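Local coordinates for type III restriction-modification enzyme EcoP15I Res subunit (Escherichia coli, PDB 4ZCF), which forms, with its Mod partner, a type III restriction enzyme that recognises paired, inversely oriented CAGCAG sites and cleaves DNA 25-27 base pairs downstream of one of them, at residues Ile113-Ser118 and Pro228-Thr233; Met190-Ser195 and Lys235-Asn240; Phe222-Glu227 and Tyr248-Gly253. One frame throughout, in Å; residues are numbered along the deposited sequence.

Interaction 1: Ile113-Ser118 and Pro228-Thr233. With nucleotides of chain E; nucleotides of chain D.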
# COMPACT_ATOMS: atom_id res chain seq x y z
N ILE C 113 10.65 -18.75 -13.09
CA ILE C 113 9.54 -19.62 -12.73
C ILE C 113 9.99 -20.74 -11.77
O ILE C 113 10.92 -21.50 -12.07
CB ILE C 113 8.65 -20.02 -13.93
CG1 ILE C 113 8.29 -18.76 -14.76
CG2 ILE C 113 7.38 -20.77 -13.44
CD1 ILE C 113 7.45 -18.93 -16.00
N VAL C 114 9.38 -20.76 -10.57
CA VAL C 114 9.72 -21.69 -9.49
C VAL C 114 8.53 -22.62 -9.20
O VAL C 114 7.41 -22.24 -9.50
CB VAL C 114 10.34 -21.00 -8.23
CG1 VAL C 114 11.67 -20.31 -8.56
CG2 VAL C 114 9.37 -20.04 -7.54
N PRO C 115 8.73 -23.88 -8.75
CA PRO C 115 7.56 -24.76 -8.59
C PRO C 115 6.92 -24.80 -7.19
O PRO C 115 5.83 -25.38 -7.03
CB PRO C 115 8.15 -26.13 -8.92
CG PRO C 115 9.59 -26.04 -8.44
CD PRO C 115 9.99 -24.59 -8.42
N THR C 116 7.61 -24.20 -6.19
CA THR C 116 7.34 -24.30 -4.76
C THR C 116 7.53 -22.99 -3.99
O THR C 116 8.32 -22.14 -4.41
CB THR C 116 8.18 -25.52 -4.27
OG1 THR C 116 7.36 -26.67 -4.08
CG2 THR C 116 9.08 -25.23 -3.11
N LEU C 117 6.80 -22.81 -2.86
CA LEU C 117 6.91 -21.62 -2.02
C LEU C 117 8.26 -21.51 -1.32
O LEU C 117 8.75 -20.39 -1.14
CB LEU C 117 5.78 -21.53 -0.99
CG LEU C 117 4.39 -21.24 -1.51
CD1 LEU C 117 3.38 -21.35 -0.38
CD2 LEU C 117 4.30 -19.89 -2.23
N SER C 118 8.85 -22.66 -0.92
CA SER C 118 10.16 -22.72 -0.26
C SER C 118 11.29 -22.30 -1.22
O SER C 118 12.22 -21.60 -0.81
CB SER C 118 10.43 -24.13 0.26
OG SER C 118 9.34 -24.67 0.98
N PRO C 228 13.10 -28.44 -13.64
CA PRO C 228 12.15 -28.60 -14.76
C PRO C 228 11.28 -29.84 -14.73
O PRO C 228 10.31 -29.91 -15.48
CB PRO C 228 13.05 -28.55 -16.00
CG PRO C 228 14.37 -29.00 -15.52
CD PRO C 228 14.50 -28.55 -14.10
N HIS C 229 11.63 -30.80 -13.86
CA HIS C 229 10.93 -32.06 -13.65
C HIS C 229 9.58 -31.85 -12.94
O HIS C 229 8.78 -32.77 -12.87
CB HIS C 229 11.82 -33.03 -12.86
CG HIS C 229 12.23 -32.56 -11.49
ND1 HIS C 229 11.66 -33.10 -10.34
CD2 HIS C 229 13.19 -31.68 -11.13
CE1 HIS C 229 12.28 -32.51 -9.33
NE2 HIS C 229 13.21 -31.65 -9.75
N ARG C 230 9.35 -30.64 -12.39
CA ARG C 230 8.14 -30.26 -11.68
C ARG C 230 7.19 -29.47 -12.58
O ARG C 230 6.13 -29.01 -12.14
CB ARG C 230 8.50 -29.52 -10.40
CG ARG C 230 8.91 -30.45 -9.26
CD ARG C 230 9.31 -29.63 -8.05
NE ARG C 230 9.10 -30.33 -6.77
CZ ARG C 230 7.92 -30.51 -6.19
NH1 ARG C 230 6.81 -30.10 -6.78
NH2 ARG C 230 7.84 -31.15 -5.03
N PHE C 231 7.55 -29.37 -13.86
CA PHE C 231 6.79 -28.70 -14.91
C PHE C 231 6.70 -29.69 -16.09
O PHE C 231 7.38 -29.49 -17.10
CB PHE C 231 7.49 -27.39 -15.34
CG PHE C 231 7.72 -26.39 -14.23
CD1 PHE C 231 8.83 -26.49 -13.39
CD2 PHE C 231 6.88 -25.30 -14.07
CE1 PHE C 231 9.05 -25.55 -12.39
CE2 PHE C 231 7.11 -24.35 -13.08
CZ PHE C 231 8.20 -24.49 -12.25
N PRO C 232 5.91 -30.80 -15.97
CA PRO C 232 5.84 -31.76 -17.10
C PRO C 232 5.17 -31.17 -18.34
O PRO C 232 4.00 -30.82 -18.30
CB PRO C 232 5.09 -32.97 -16.51
CG PRO C 232 4.88 -32.67 -15.03
CD PRO C 232 5.02 -31.20 -14.86
N THR C 233 5.96 -31.05 -19.43
CA THR C 233 5.62 -30.44 -20.73
C THR C 233 4.20 -30.63 -21.30
O THR C 233 3.69 -29.71 -21.96
CB THR C 233 6.67 -30.77 -21.78
P DA E 5 3.94 -25.34 -1.30
OP1 DA E 5 5.31 -25.34 -1.89
OP2 DA E 5 3.78 -24.87 0.10
O5' DA E 5 3.02 -24.53 -2.31
C5' DA E 5 1.64 -24.48 -2.05
C4' DA E 5 0.84 -23.82 -3.15
O4' DA E 5 -0.26 -24.71 -3.45
C3' DA E 5 0.24 -22.47 -2.72
O3' DA E 5 0.46 -21.45 -3.73
C2' DA E 5 -1.23 -22.77 -2.46
C1' DA E 5 -1.50 -24.13 -3.09
N9 DA E 5 -2.31 -25.06 -2.28
C8 DA E 5 -2.02 -25.59 -1.04
N7 DA E 5 -2.98 -26.35 -0.55
C5 DA E 5 -3.96 -26.33 -1.55
C6 DA E 5 -5.25 -26.92 -1.67
N6 DA E 5 -5.78 -27.75 -0.76
N1 DA E 5 -5.95 -26.73 -2.82
C2 DA E 5 -5.46 -25.91 -3.76
N3 DA E 5 -4.27 -25.31 -3.75
C4 DA E 5 -3.56 -25.56 -2.62
P DT D 20 0.73 -29.92 -13.51
OP1 DT D 20 1.60 -29.14 -14.42
OP2 DT D 20 -0.17 -30.95 -14.09
O5' DT D 20 1.64 -30.63 -12.41
C5' DT D 20 2.68 -29.90 -11.79
C4' DT D 20 3.31 -30.71 -10.68
O4' DT D 20 2.28 -31.06 -9.71
C3' DT D 20 3.96 -32.02 -11.13
O3' DT D 20 5.28 -32.08 -10.64
C2' DT D 20 3.10 -33.13 -10.55
C1' DT D 20 2.36 -32.44 -9.41
N1 DT D 20 0.98 -33.00 -9.10
C2 DT D 20 0.76 -33.61 -7.87
O2 DT D 20 1.60 -33.71 -6.99
N3 DT D 20 -0.53 -34.09 -7.71
C4 DT D 20 -1.57 -34.07 -8.63
O4 DT D 20 -2.64 -34.58 -8.32
C5 DT D 20 -1.25 -33.42 -9.90
C7 DT D 20 -2.27 -33.28 -11.00
C6 DT D 20 -0.01 -32.94 -10.06

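Interaction 2: Met190-Ser195 and Lys235-Asn240. With nucleotides of chain D; nucleotides of chain E.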
# COMPACT_ATOMS: atom_id res chain seq x y z
N MET C 190 0.70 -19.75 -8.76
CA MET C 190 0.34 -18.43 -9.28
C MET C 190 0.25 -18.39 -10.79
O MET C 190 -0.60 -17.67 -11.32
CB MET C 190 1.24 -17.32 -8.71
CG MET C 190 0.96 -16.98 -7.23
SD MET C 190 -0.79 -16.71 -6.80
CE MET C 190 -1.17 -15.24 -7.75
N ILE C 191 1.08 -19.20 -11.49
CA ILE C 191 1.02 -19.35 -12.94
C ILE C 191 -0.38 -19.94 -13.30
O ILE C 191 -1.03 -19.47 -14.24
CB ILE C 191 2.22 -20.26 -13.40
CG1 ILE C 191 3.58 -19.52 -13.34
CG2 ILE C 191 2.00 -20.92 -14.78
CD1 ILE C 191 3.92 -18.55 -14.50
N ASN C 192 -0.84 -20.93 -12.49
CA ASN C 192 -2.12 -21.64 -12.63
C ASN C 192 -3.35 -20.95 -12.06
O ASN C 192 -4.45 -21.49 -12.21
CB ASN C 192 -1.99 -23.06 -12.11
CG ASN C 192 -1.05 -23.90 -12.93
OD1 ASN C 192 -0.78 -23.61 -14.10
ND2 ASN C 192 -0.50 -24.94 -12.31
N SER C 193 -3.20 -19.77 -11.44
CA SER C 193 -4.31 -19.01 -10.89
C SER C 193 -5.09 -18.27 -11.98
O SER C 193 -4.47 -17.74 -12.90
CB SER C 193 -3.79 -17.99 -9.88
OG SER C 193 -4.88 -17.22 -9.41
N LYS C 194 -6.44 -18.15 -11.82
CA LYS C 194 -7.31 -17.41 -12.75
C LYS C 194 -7.00 -15.91 -12.71
O LYS C 194 -7.32 -15.19 -13.66
CB LYS C 194 -8.81 -17.64 -12.47
CG LYS C 194 -9.30 -17.18 -11.09
CD LYS C 194 -10.69 -16.55 -11.13
CE LYS C 194 -10.85 -15.57 -10.00
NZ LYS C 194 -12.11 -14.78 -10.11
N SER C 195 -6.34 -15.44 -11.61
CA SER C 195 -5.89 -14.07 -11.38
C SER C 195 -5.03 -13.56 -12.57
O SER C 195 -5.05 -12.36 -12.86
CB SER C 195 -5.09 -14.01 -10.09
OG SER C 195 -4.85 -12.68 -9.67
N LYS C 235 1.47 -31.19 -19.41
CA LYS C 235 0.57 -30.75 -18.35
C LYS C 235 0.22 -29.23 -18.31
O LYS C 235 0.78 -28.44 -19.08
CB LYS C 235 1.08 -31.29 -17.00
CG LYS C 235 1.33 -32.80 -16.95
CD LYS C 235 0.05 -33.60 -16.74
CE LYS C 235 0.27 -35.08 -16.89
NZ LYS C 235 -1.02 -35.83 -16.81
N LYS C 236 -0.74 -28.86 -17.42
CA LYS C 236 -1.28 -27.51 -17.23
C LYS C 236 -0.25 -26.41 -17.00
O LYS C 236 -0.24 -25.46 -17.78
CB LYS C 236 -2.37 -27.50 -16.15
CG LYS C 236 -3.09 -26.15 -15.99
CD LYS C 236 -4.38 -26.04 -16.81
CE LYS C 236 -4.85 -24.61 -16.96
NZ LYS C 236 -5.23 -23.99 -15.66
N THR C 237 0.58 -26.52 -15.93
CA THR C 237 1.58 -25.50 -15.60
C THR C 237 2.41 -25.09 -16.82
O THR C 237 2.50 -23.89 -17.12
CB THR C 237 2.47 -25.91 -14.40
OG1 THR C 237 1.67 -26.46 -13.34
CG2 THR C 237 3.29 -24.74 -13.86
N TRP C 238 2.98 -26.10 -17.54
CA TRP C 238 3.78 -25.86 -18.73
C TRP C 238 2.98 -25.18 -19.85
O TRP C 238 3.52 -24.27 -20.49
CB TRP C 238 4.48 -27.12 -19.24
CG TRP C 238 5.43 -26.81 -20.36
CD1 TRP C 238 5.15 -26.84 -21.70
CD2 TRP C 238 6.73 -26.22 -20.24
NE1 TRP C 238 6.21 -26.35 -22.41
CE2 TRP C 238 7.20 -25.97 -21.54
CE3 TRP C 238 7.56 -25.91 -19.15
CZ2 TRP C 238 8.47 -25.43 -21.79
CZ3 TRP C 238 8.82 -25.38 -19.39
CH2 TRP C 238 9.26 -25.15 -20.70
N GLU C 239 1.72 -25.59 -20.07
CA GLU C 239 0.87 -25.01 -21.12
C GLU C 239 0.59 -23.53 -20.88
O GLU C 239 0.53 -22.77 -21.84
CB GLU C 239 -0.41 -25.82 -21.38
CG GLU C 239 -0.18 -27.23 -21.94
CD GLU C 239 0.48 -27.38 -23.29
OE1 GLU C 239 -0.16 -27.03 -24.31
OE2 GLU C 239 1.62 -27.90 -23.35
N ASN C 240 0.51 -23.12 -19.59
CA ASN C 240 0.31 -21.73 -19.18
C ASN C 240 1.54 -20.87 -19.43
O ASN C 240 1.38 -19.69 -19.76
CB ASN C 240 -0.10 -21.63 -17.71
CG ASN C 240 -1.51 -22.03 -17.41
OD1 ASN C 240 -2.42 -21.93 -18.24
ND2 ASN C 240 -1.73 -22.45 -16.18
P DT D 20 0.73 -29.92 -13.51
OP1 DT D 20 1.60 -29.14 -14.42
OP2 DT D 20 -0.17 -30.95 -14.09
O5' DT D 20 1.64 -30.63 -12.41
C5' DT D 20 2.68 -29.90 -11.79
C4' DT D 20 3.31 -30.71 -10.68
O4' DT D 20 2.28 -31.06 -9.71
C3' DT D 20 3.96 -32.02 -11.13
O3' DT D 20 5.28 -32.08 -10.64
C2' DT D 20 3.10 -33.13 -10.55
C1' DT D 20 2.36 -32.44 -9.41
N1 DT D 20 0.98 -33.00 -9.10
C2 DT D 20 0.76 -33.61 -7.87
O2 DT D 20 1.60 -33.71 -6.99
N3 DT D 20 -0.53 -34.09 -7.71
C4 DT D 20 -1.57 -34.07 -8.63
O4 DT D 20 -2.64 -34.58 -8.32
C5 DT D 20 -1.25 -33.42 -9.90
C7 DT D 20 -2.27 -33.28 -11.00
C6 DT D 20 -0.01 -32.94 -10.06
P DA D 19 -5.52 -28.42 -13.10
OP1 DA D 19 -5.74 -27.15 -13.85
OP2 DA D 19 -6.06 -29.70 -13.65
O5' DA D 19 -3.96 -28.68 -12.85
C5' DA D 19 -3.08 -27.63 -12.55
C4' DA D 19 -2.08 -28.04 -11.50
O4' DA D 19 -2.74 -28.31 -10.25
C3' DA D 19 -1.22 -29.27 -11.75
O3' DA D 19 -0.18 -28.90 -12.68
C2' DA D 19 -0.69 -29.47 -10.33
C1' DA D 19 -1.81 -28.96 -9.42
N9 DA D 19 -2.51 -29.99 -8.64
C8 DA D 19 -3.73 -30.55 -8.93
N7 DA D 19 -4.15 -31.41 -8.02
C5 DA D 19 -3.12 -31.44 -7.10
C6 DA D 19 -2.93 -32.15 -5.89
N6 DA D 19 -3.85 -32.99 -5.43
N1 DA D 19 -1.79 -31.96 -5.17
C2 DA D 19 -0.88 -31.09 -5.62
N3 DA D 19 -0.93 -30.36 -6.76
C4 DA D 19 -2.09 -30.57 -7.46
P DA E 7 -5.12 -16.78 -6.00
OP1 DA E 7 -5.12 -16.13 -7.32
OP2 DA E 7 -4.46 -16.07 -4.88
O5' DA E 7 -6.62 -17.14 -5.60
C5' DA E 7 -7.42 -17.96 -6.46
C4' DA E 7 -8.85 -18.06 -5.95
O4' DA E 7 -8.94 -19.00 -4.85
C3' DA E 7 -9.49 -16.75 -5.49
O3' DA E 7 -10.76 -16.60 -6.15
C2' DA E 7 -9.55 -16.87 -3.96
C1' DA E 7 -9.52 -18.37 -3.73
N9 DA E 7 -8.78 -18.85 -2.56
C8 DA E 7 -7.59 -18.43 -2.05
N7 DA E 7 -7.17 -19.12 -1.00
C5 DA E 7 -8.16 -20.07 -0.84
C6 DA E 7 -8.36 -21.10 0.11
N6 DA E 7 -7.51 -21.39 1.11
N1 DA E 7 -9.47 -21.87 -0.04
C2 DA E 7 -10.36 -21.60 -1.01
N3 DA E 7 -10.26 -20.67 -1.96
C4 DA E 7 -9.14 -19.94 -1.81

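Interaction 3: Phe222-Glu227 and Tyr248-Gly253. With AMP (adenosine monophosphate), chain H.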
# COMPACT_ATOMS: atom_id res chain seq x y z
N PHE C 222 12.50 -13.46 -21.27
CA PHE C 222 13.46 -14.57 -21.19
C PHE C 222 13.08 -15.31 -19.91
O PHE C 222 13.11 -14.72 -18.82
CB PHE C 222 14.92 -14.04 -21.15
CG PHE C 222 15.63 -14.04 -22.49
CD1 PHE C 222 15.17 -13.26 -23.54
CD2 PHE C 222 16.75 -14.84 -22.70
CE1 PHE C 222 15.83 -13.27 -24.77
CE2 PHE C 222 17.40 -14.84 -23.93
CZ PHE C 222 16.93 -14.07 -24.96
N ILE C 223 12.65 -16.58 -20.04
CA ILE C 223 12.17 -17.37 -18.90
C ILE C 223 13.14 -18.43 -18.43
O ILE C 223 13.58 -19.24 -19.23
CB ILE C 223 10.76 -17.97 -19.14
CG1 ILE C 223 9.74 -16.89 -19.55
CG2 ILE C 223 10.29 -18.77 -17.91
CD1 ILE C 223 8.36 -17.41 -19.81
N ILE C 224 13.38 -18.47 -17.10
CA ILE C 224 14.20 -19.43 -16.37
C ILE C 224 13.27 -20.43 -15.67
O ILE C 224 12.34 -20.01 -14.97
CB ILE C 224 15.11 -18.70 -15.32
CG1 ILE C 224 15.96 -17.54 -15.92
CG2 ILE C 224 15.93 -19.68 -14.45
CD1 ILE C 224 17.09 -17.90 -16.89
N ILE C 225 13.54 -21.73 -15.80
CA ILE C 225 12.79 -22.77 -15.11
C ILE C 225 13.69 -23.52 -14.12
O ILE C 225 14.68 -24.14 -14.53
CB ILE C 225 11.94 -23.68 -16.04
CG1 ILE C 225 10.61 -22.97 -16.35
CG2 ILE C 225 11.63 -25.04 -15.39
CD1 ILE C 225 10.49 -22.51 -17.63
N ASP C 226 13.34 -23.40 -12.82
CA ASP C 226 14.00 -24.02 -11.67
C ASP C 226 13.31 -25.36 -11.42
O ASP C 226 12.09 -25.39 -11.24
CB ASP C 226 13.87 -23.10 -10.45
CG ASP C 226 14.95 -23.27 -9.39
OD1 ASP C 226 15.05 -24.37 -8.83
OD2 ASP C 226 15.63 -22.28 -9.08
N GLU C 227 14.09 -26.46 -11.42
CA GLU C 227 13.63 -27.86 -11.26
C GLU C 227 12.63 -28.18 -12.39
O GLU C 227 11.42 -28.10 -12.16
CB GLU C 227 13.07 -28.17 -9.84
CG GLU C 227 13.80 -27.50 -8.68
CD GLU C 227 15.13 -28.08 -8.21
OE1 GLU C 227 15.81 -28.76 -9.01
OE2 GLU C 227 15.50 -27.80 -7.05
N TYR C 248 13.18 -17.17 -25.34
CA TYR C 248 13.96 -18.39 -25.04
C TYR C 248 13.70 -18.82 -23.61
O TYR C 248 13.54 -17.97 -22.73
CB TYR C 248 15.48 -18.13 -25.20
CG TYR C 248 15.93 -17.94 -26.63
CD1 TYR C 248 15.94 -16.67 -27.21
CD2 TYR C 248 16.34 -19.01 -27.40
CE1 TYR C 248 16.30 -16.49 -28.54
CE2 TYR C 248 16.71 -18.85 -28.73
CZ TYR C 248 16.69 -17.58 -29.30
OH TYR C 248 17.04 -17.40 -30.61
N ILE C 249 13.71 -20.14 -23.38
CA ILE C 249 13.50 -20.74 -22.06
C ILE C 249 14.75 -21.52 -21.60
O ILE C 249 15.14 -22.48 -22.26
CB ILE C 249 12.19 -21.60 -22.02
CG1 ILE C 249 10.92 -20.76 -22.32
CG2 ILE C 249 12.05 -22.35 -20.70
CD1 ILE C 249 9.89 -21.47 -23.12
N ILE C 250 15.35 -21.11 -20.46
CA ILE C 250 16.53 -21.80 -19.93
C ILE C 250 16.15 -22.60 -18.67
O ILE C 250 15.82 -22.00 -17.66
CB ILE C 250 17.79 -20.89 -19.73
CG1 ILE C 250 17.93 -19.79 -20.83
CG2 ILE C 250 19.04 -21.77 -19.72
CD1 ILE C 250 17.24 -18.46 -20.59
N ARG C 251 16.16 -23.96 -18.77
CA ARG C 251 15.76 -24.88 -17.68
C ARG C 251 16.95 -25.34 -16.86
O ARG C 251 17.97 -25.74 -17.43
CB ARG C 251 14.97 -26.09 -18.20
CG ARG C 251 13.82 -25.78 -19.16
CD ARG C 251 13.00 -27.02 -19.51
NE ARG C 251 13.78 -28.05 -20.21
CZ ARG C 251 13.35 -29.27 -20.52
NH1 ARG C 251 12.12 -29.65 -20.20
NH2 ARG C 251 14.16 -30.13 -21.14
N TYR C 252 16.83 -25.30 -15.53
CA TYR C 252 17.93 -25.63 -14.62
C TYR C 252 17.53 -26.64 -13.60
O TYR C 252 16.55 -26.42 -12.87
CB TYR C 252 18.42 -24.37 -13.88
CG TYR C 252 19.08 -23.35 -14.79
CD1 TYR C 252 18.31 -22.44 -15.50
CD2 TYR C 252 20.47 -23.26 -14.87
CE1 TYR C 252 18.91 -21.47 -16.31
CE2 TYR C 252 21.08 -22.31 -15.69
CZ TYR C 252 20.29 -21.43 -16.42
OH TYR C 252 20.87 -20.50 -17.24
N GLY C 253 18.30 -27.70 -13.51
CA GLY C 253 18.02 -28.74 -12.54
C GLY C 253 18.93 -29.93 -12.62
O GLY C 253 19.86 -29.98 -13.43
P AMP H . 16.99 -23.40 -5.52
O1P AMP H . 15.94 -24.45 -5.56
O2P AMP H . 18.00 -23.88 -6.50
O3P AMP H . 16.37 -22.23 -6.20
O5' AMP H . 17.53 -23.06 -4.06
C5' AMP H . 18.91 -23.16 -3.76
C4' AMP H . 19.34 -22.13 -2.78
O4' AMP H . 20.77 -22.25 -2.51
C3' AMP H . 19.16 -20.76 -3.34
O3' AMP H . 17.88 -20.27 -2.95
C2' AMP H . 20.28 -19.95 -2.83
O2' AMP H . 19.91 -19.28 -1.61
C1' AMP H . 21.37 -20.92 -2.51
N9 AMP H . 22.48 -20.84 -3.38
C8 AMP H . 22.42 -21.18 -4.65
N7 AMP H . 23.66 -21.04 -5.21
C5 AMP H . 24.55 -20.62 -4.12
C6 AMP H . 25.92 -20.30 -3.94
N6 AMP H . 26.83 -20.35 -5.03
N1 AMP H . 26.35 -19.93 -2.71
C2 AMP H . 25.53 -19.86 -1.67
N3 AMP H . 24.24 -20.14 -1.76
C4 AMP H . 23.68 -20.52 -2.94

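Interaction 1: Ile113-Ser118 and Pro228-Thr233
R230 and F231 reach across to I113, V114 and P115 from a tight turn that the backbone of P228 helps to close, its O taking a hydrogen bond from F231 N. The turn starts within the DEPH motif (helicase motif II) and runs past its end, and the facing segment probably corresponds to motif Ia; the contact is then a worked example of how two such motifs may pack together. The aliphatic part of R230 lies roughly perpendicular to the pyrrolidine of P115, with CD 3.6 Å from P115 CG. The chain runs on, extended as far as NE, and T116 OG1 lies over one face of the guanidinium, 4.4 Å from NH1, too far for a bond. F231 makes the broader apolar contact. With CG beside its own backbone N (chi1 -58°) the ring abuts the run from I113 to P115: CE1 lies 3.6 Å from P115 CB, and CE2 approaches I113 CG2 at 3.6 Å. Between them CZ meets the V114-P115 peptide, with V114 C near the ring plane. Beyond it, P232 packs CD near the sugar of DT20 of chain D. The facing segment holds the other DNA strand: L117 N donates to OP1 of DA5 of chain E (3.1 Å, 163°), and T116 OG1 adds a weak bond to the same oxygen. T116 sits just before helix 117-128, while I113 ends strand 109-113 beside strand 222-226. F231 also touches T237, W238 and I241 of helix 236-242, and both P115 and F231 touch S188 of helix 188-191.

Interaction 2: Met190-Ser195 and Lys235-Asn240
N192 joins the loop after helix 188-191 to helix 236-242 through two side-chain hydrogen bonds. Its ND2 donates to T237 OG1 at 2.8 Å, a nearly straight bond (165°) with the hydroxyl oxygen close to the plane of the amide. On the other branch OD1 accepts from N240 ND2, a weak, bent bond, the two amide planes standing 61° apart. N240 is held from its own oxygen as well, since K243 NZ bonds to OD1. With an alanine here, N240 ND2 is likely to be left without its acceptor across the contact and the T237 hydroxyl, still on its phosphate, freer to turn. Apolar packing is modest: I191 CG2 lies 3.7 Å from N240 CB, the two side chains running antiparallel, and 4.1 Å from T237 CG2.

Phosphate binding is the third kind. T237 carries OG1 beside its own backbone N (chi1 -45°), and both donate to OP1 of DT20 of chain D, from OG1 at 2.9 Å and from N at 3.2 Å. The K236 chain runs alongside the phosphate of DA19 of chain D. On the partner segment S193 OG accepts from S195 N, an ST turn, and K194 NZ forms a salt bridge with a DNA phosphate.

This chemistry makes N192 a second-shell residue whose amide probably orients the hydroxyl that holds the phosphate. The first turn of helix 236-242 also presents its N-terminal end to that phosphate, where the helix dipole would be expected to strengthen the hold.

Interaction 3: Phe222-Glu227 and Tyr248-Gly253
I224, its CG1 beside the backbone N (chi1 -53°) and the chain turned again at chi2, sends CD1 to I250 CD1 at 3.7 Å and leaves CG2 3.8 Å from CD1 of the Y252 ring. Y252 makes the matching first turn, which lays its ring obliquely beside that isoleucine. On this same face F222 and Y248 share a direction, their ring planes at 41°; F222 CZ approaches Y248 CD1, and Y248 CB sits over a face of the phenylalanine ring. The reverse face carries I223, I225, I249 and R251, with I225 CD1 packed on I249 CG2.

Between the faces runs a regular parallel pairing. I223 N donates to Y248 O, and I223 O accepts from I250 N at 2.9 Å. I225 repeats the pattern, its N bonding to I250 O at 3.0 Å and its O receiving Y252 N. E227 N closes the series on Y252 O at 2.9 Å, so the backbone remains pinned to its neighbour just past the end of strand 222-226. That end is the Walker B (motif II) position of a P-loop ATPase: D226 belongs to the AMP site, its OD2 is hydrogen-bonded to Y94 OH, and E227 OE1 forms a salt bridge with K90 of the P-loop.

The two strands run nearly parallel, their axes 18° apart, and belong to the beta-alpha-beta unit that crosses over through helix 236-242. Strand 109-113 flanks 222-226 and strand 79-84 flanks 248-253, where R251 makes a salt bridge with D81. Helix 90-105 packs over the face of F222, I224 and Y252.

How the interactions relate
All contacts lie in or around the first of the chain's two parallel helicase sheets, interaction 3 within it, the others beside it. Along the sequence the segments run 113-118, 190-195, 222-227, 228-233, 235-240 and 248-253, so every pair of interactions interleaves. Interaction 1 is centred about 10 Å from interaction 3 and about 11 Å from interaction 2, with 2 and 3 about 16 Å apart. Strand 109-113 pairs with strand 222-226, linking interactions 1 and 3; F231 against T237 links 1 and 2; and W238 packed on I225 and I249 links 2 and 3. The run 222-240 thus leads from the nucleotide site to DNA phosphates, consistent with coupling ATP hydrolysis to movement along DNA.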